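Local coordinates for protein 4-oxalocrotonate decarboxylase NahK (Pseudomonas putida, PDB 5D2J) that catalyses the metal-dependent decarboxylation of (3E)-2-oxohex-3-enedioate to 2-oxopent-4-enoate and carbon dioxide in the breakdown of aromatic hydrocarbons, at residues A[113-118]-A[190-195]. The protein carries 1 engineered substitution. Sequence-based numbering, arbitrary orientation.
Sequences IEAEIS and LGVVME. With MG (magnesium ion), chain C; 0L1 (hexanedioic acid), chain E.
Met-194 reaches across from strand 191-195 to Ile-113 and Ala-115, at one end of a row of apolar side chains where the mixed sheet holding strand 112-121 packs on the five-stranded sheet holding 191-196, both in the fumarylacetoacetate hydrolase-type C-terminal domain. The axes of the two short strand segments run nearly antiparallel and approach to 8.3 Å. With CG anti to the backbone N (chi1 173°) and the next torsion extended, SD is carried to Ile-113 CD1 at 3.9 Å; the bend at chi3 (-66°) then turns the methyl CE over the backbone, 3.7 Å from Ala-115 N, an amide hydrogen-bonded to Thr-243. An alanine at Ile-113 would lack CG1, CG2 and CD1, and would probably open a gap beside SD and CE of Met-194, leaving that end freer to turn. Further along, the small Ala-115 lets the facing strand come near: its CB meets Val-192 CG1 at 3.6 Å, with Val-256 of strand 253-258 touching both. Leu-190 closes the row, resting one branch, CD2, against CB, CG1 and CD1 of Ile-117, the two side chains crossing at an angle.

The intervening residues of strand 113-118, Glu-114 and Glu-116, directed away from strand 191-195, extend to the magnesium ion, each binding through one carboxylate oxygen: OE1 of Glu-114 at 2.2 Å and OE2 of Glu-116 at 2.1 Å. Glu-147, hexanedioic acid O2 and two waters complete the six ligands. Alternation thus makes one strand two-faced, its greasy side buried against the second sheet and its acidic side presenting the metal to the bound diacid in the active site.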
loop_
_atom_site.group_PDB
_atom_site.type_symbol
_atom_site.label_atom_id
_atom_site.label_comp_id
_atom_site.label_asym_id
_atom_site.label_seq_id
_atom_site.Cartn_x
_atom_site.Cartn_y
_atom_site.Cartn_z
ATOM N N ILE A 113 6.905 -4.637 8.228
ATOM C CA ILE A 113 7.437 -3.785 7.173
ATOM C C ILE A 113 7.725 -4.579 5.894
ATOM O O ILE A 113 8.026 -5.763 5.957
ATOM C CB ILE A 113 8.702 -3.049 7.630
ATOM C CG1 ILE A 113 9.750 -4.057 8.097
ATOM C CG2 ILE A 113 8.366 -2.067 8.755
ATOM C CD1 ILE A 113 11.084 -3.425 8.387
ATOM N N GLU A 114 7.601 -3.905 4.750
ATOM C CA GLU A 114 7.853 -4.471 3.422
ATOM C C GLU A 114 8.667 -3.433 2.683
ATOM O O GLU A 114 8.339 -2.246 2.744
ATOM C CB GLU A 114 6.562 -4.580 2.602
ATOM C CG GLU A 114 5.400 -5.352 3.164
ATOM C CD GLU A 114 4.211 -5.334 2.207
ATOM O OE1 GLU A 114 3.543 -4.273 2.065
ATOM O OE2 GLU A 114 3.954 -6.380 1.578
ATOM N N ALA A 115 9.683 -3.860 1.941
ATOM C CA ALA A 115 10.398 -2.922 1.061
ATOM C C ALA A 115 9.704 -2.843 -0.298
ATOM O O ALA A 115 9.278 -3.865 -0.836
ATOM C CB ALA A 115 11.831 -3.350 0.886
ATOM N N GLU A 116 9.556 -1.633 -0.840
ATOM C CA GLU A 116 8.867 -1.436 -2.111
ATOM C C GLU A 116 9.591 -0.370 -2.915
ATOM O O GLU A 116 10.524 0.270 -2.411
ATOM C CB GLU A 116 7.405 -1.015 -1.880
ATOM C CG GLU A 116 6.702 -1.829 -0.793
ATOM C CD GLU A 116 5.186 -1.788 -0.870
ATOM O OE1 GLU A 116 4.637 -1.173 -1.807
ATOM O OE2 GLU A 116 4.542 -2.402 0.012
ATOM N N ILE A 117 9.173 -0.181 -4.164
ATOM C CA ILE A 117 9.649 0.955 -4.950
ATOM C C ILE A 117 8.418 1.751 -5.359
ATOM O O ILE A 117 7.394 1.176 -5.745
ATOM C CB ILE A 117 10.537 0.530 -6.168
ATOM C CG1 ILE A 117 11.214 1.755 -6.798
ATOM C CG2 ILE A 117 9.744 -0.274 -7.212
ATOM C CD1 ILE A 117 12.256 2.407 -5.888
ATOM N N SER A 118 8.484 3.070 -5.196
ATOM C CA SER A 118 7.350 3.919 -5.517
ATOM C C SER A 118 7.688 4.738 -6.749
ATOM O O SER A 118 8.862 4.871 -7.113
ATOM C CB SER A 118 7.040 4.855 -4.351
ATOM O OG SER A 118 6.652 4.118 -3.200
ATOM N N LEU A 190 15.957 -4.169 -10.188
ATOM C CA LEU A 190 16.318 -3.463 -8.961
ATOM C C LEU A 190 16.428 -4.427 -7.783
ATOM O O LEU A 190 15.450 -5.070 -7.401
ATOM C CB LEU A 190 15.288 -2.366 -8.654
ATOM C CG LEU A 190 15.466 -1.605 -7.338
ATOM C CD1 LEU A 190 16.746 -0.784 -7.399
ATOM C CD2 LEU A 190 14.269 -0.701 -7.082
ATOM N N GLY A 191 17.628 -4.555 -7.221
ATOM C CA GLY A 191 17.809 -5.408 -6.056
ATOM C C GLY A 191 17.548 -4.656 -4.768
ATOM O O GLY A 191 17.936 -3.498 -4.637
ATOM N N VAL A 192 16.886 -5.310 -3.817
ATOM C CA VAL A 192 16.545 -4.680 -2.543
ATOM C C VAL A 192 16.900 -5.585 -1.368
ATOM O O VAL A 192 16.490 -6.746 -1.329
ATOM C CB VAL A 192 15.054 -4.326 -2.491
ATOM C CG1 VAL A 192 14.728 -3.601 -1.197
ATOM C CG2 VAL A 192 14.662 -3.446 -3.700
ATOM N N VAL A 193 17.664 -5.059 -0.409
ATOM C CA VAL A 193 18.083 -5.853 0.743
ATOM C C VAL A 193 17.638 -5.223 2.055
ATOM O O VAL A 193 18.069 -4.122 2.405
ATOM C CB VAL A 193 19.616 -6.035 0.789
ATOM C CG1 VAL A 193 20.002 -6.959 1.943
ATOM C CG2 VAL A 193 20.144 -6.592 -0.528
ATOM N N MET A 194 16.789 -5.929 2.793
ATOM C CA MET A 194 16.317 -5.413 4.073
ATOM C C MET A 194 17.153 -5.939 5.233
ATOM O O MET A 194 17.294 -7.151 5.414
ATOM C CB MET A 194 14.859 -5.789 4.304
ATOM C CG MET A 194 14.378 -5.431 5.694
ATOM S SD MET A 194 12.683 -5.979 5.969
ATOM C CE MET A 194 11.804 -4.934 4.799
ATOM N N GLU A 195 17.707 -5.020 6.015
ATOM C CA GLU A 195 18.447 -5.384 7.216
ATOM C C GLU A 195 17.638 -4.960 8.428
ATOM O O GLU A 195 17.038 -3.878 8.438
ATOM C CB GLU A 195 19.816 -4.707 7.237
ATOM C CG GLU A 195 20.674 -5.041 6.016
ATOM C CD GLU A 195 22.014 -4.322 6.011
ATOM O OE1 GLU A 195 22.259 -3.498 6.919
ATOM O OE2 GLU A 195 22.817 -4.579 5.087
HETATM MG MG MG C . 2.636 -3.003 0.549
HETATM O O1 0L1 E . 0.416 -5.794 0.139
HETATM C C2 0L1 E . -0.037 -4.852 0.850
HETATM O O2 0L1 E . 0.631 -3.788 0.973
HETATM C C3 0L1 E . -1.375 -4.999 1.548
HETATM C C4 0L1 E . -1.403 -6.277 2.364
HETATM C C5 0L1 E . -2.706 -6.342 3.131
HETATM C C6 0L1 E . -2.855 -7.674 3.841
HETATM C C7 0L1 E . -1.960 -7.752 5.061
HETATM O O4 0L1 E . -2.131 -6.950 6.019
HETATM O O3 0L1 E . -1.054 -8.631 5.138
HETATM O O HOH W 1 2.681 -4.834 -0.596
HETATM O O HOH W 2 2.111 -1.763 -1.160
#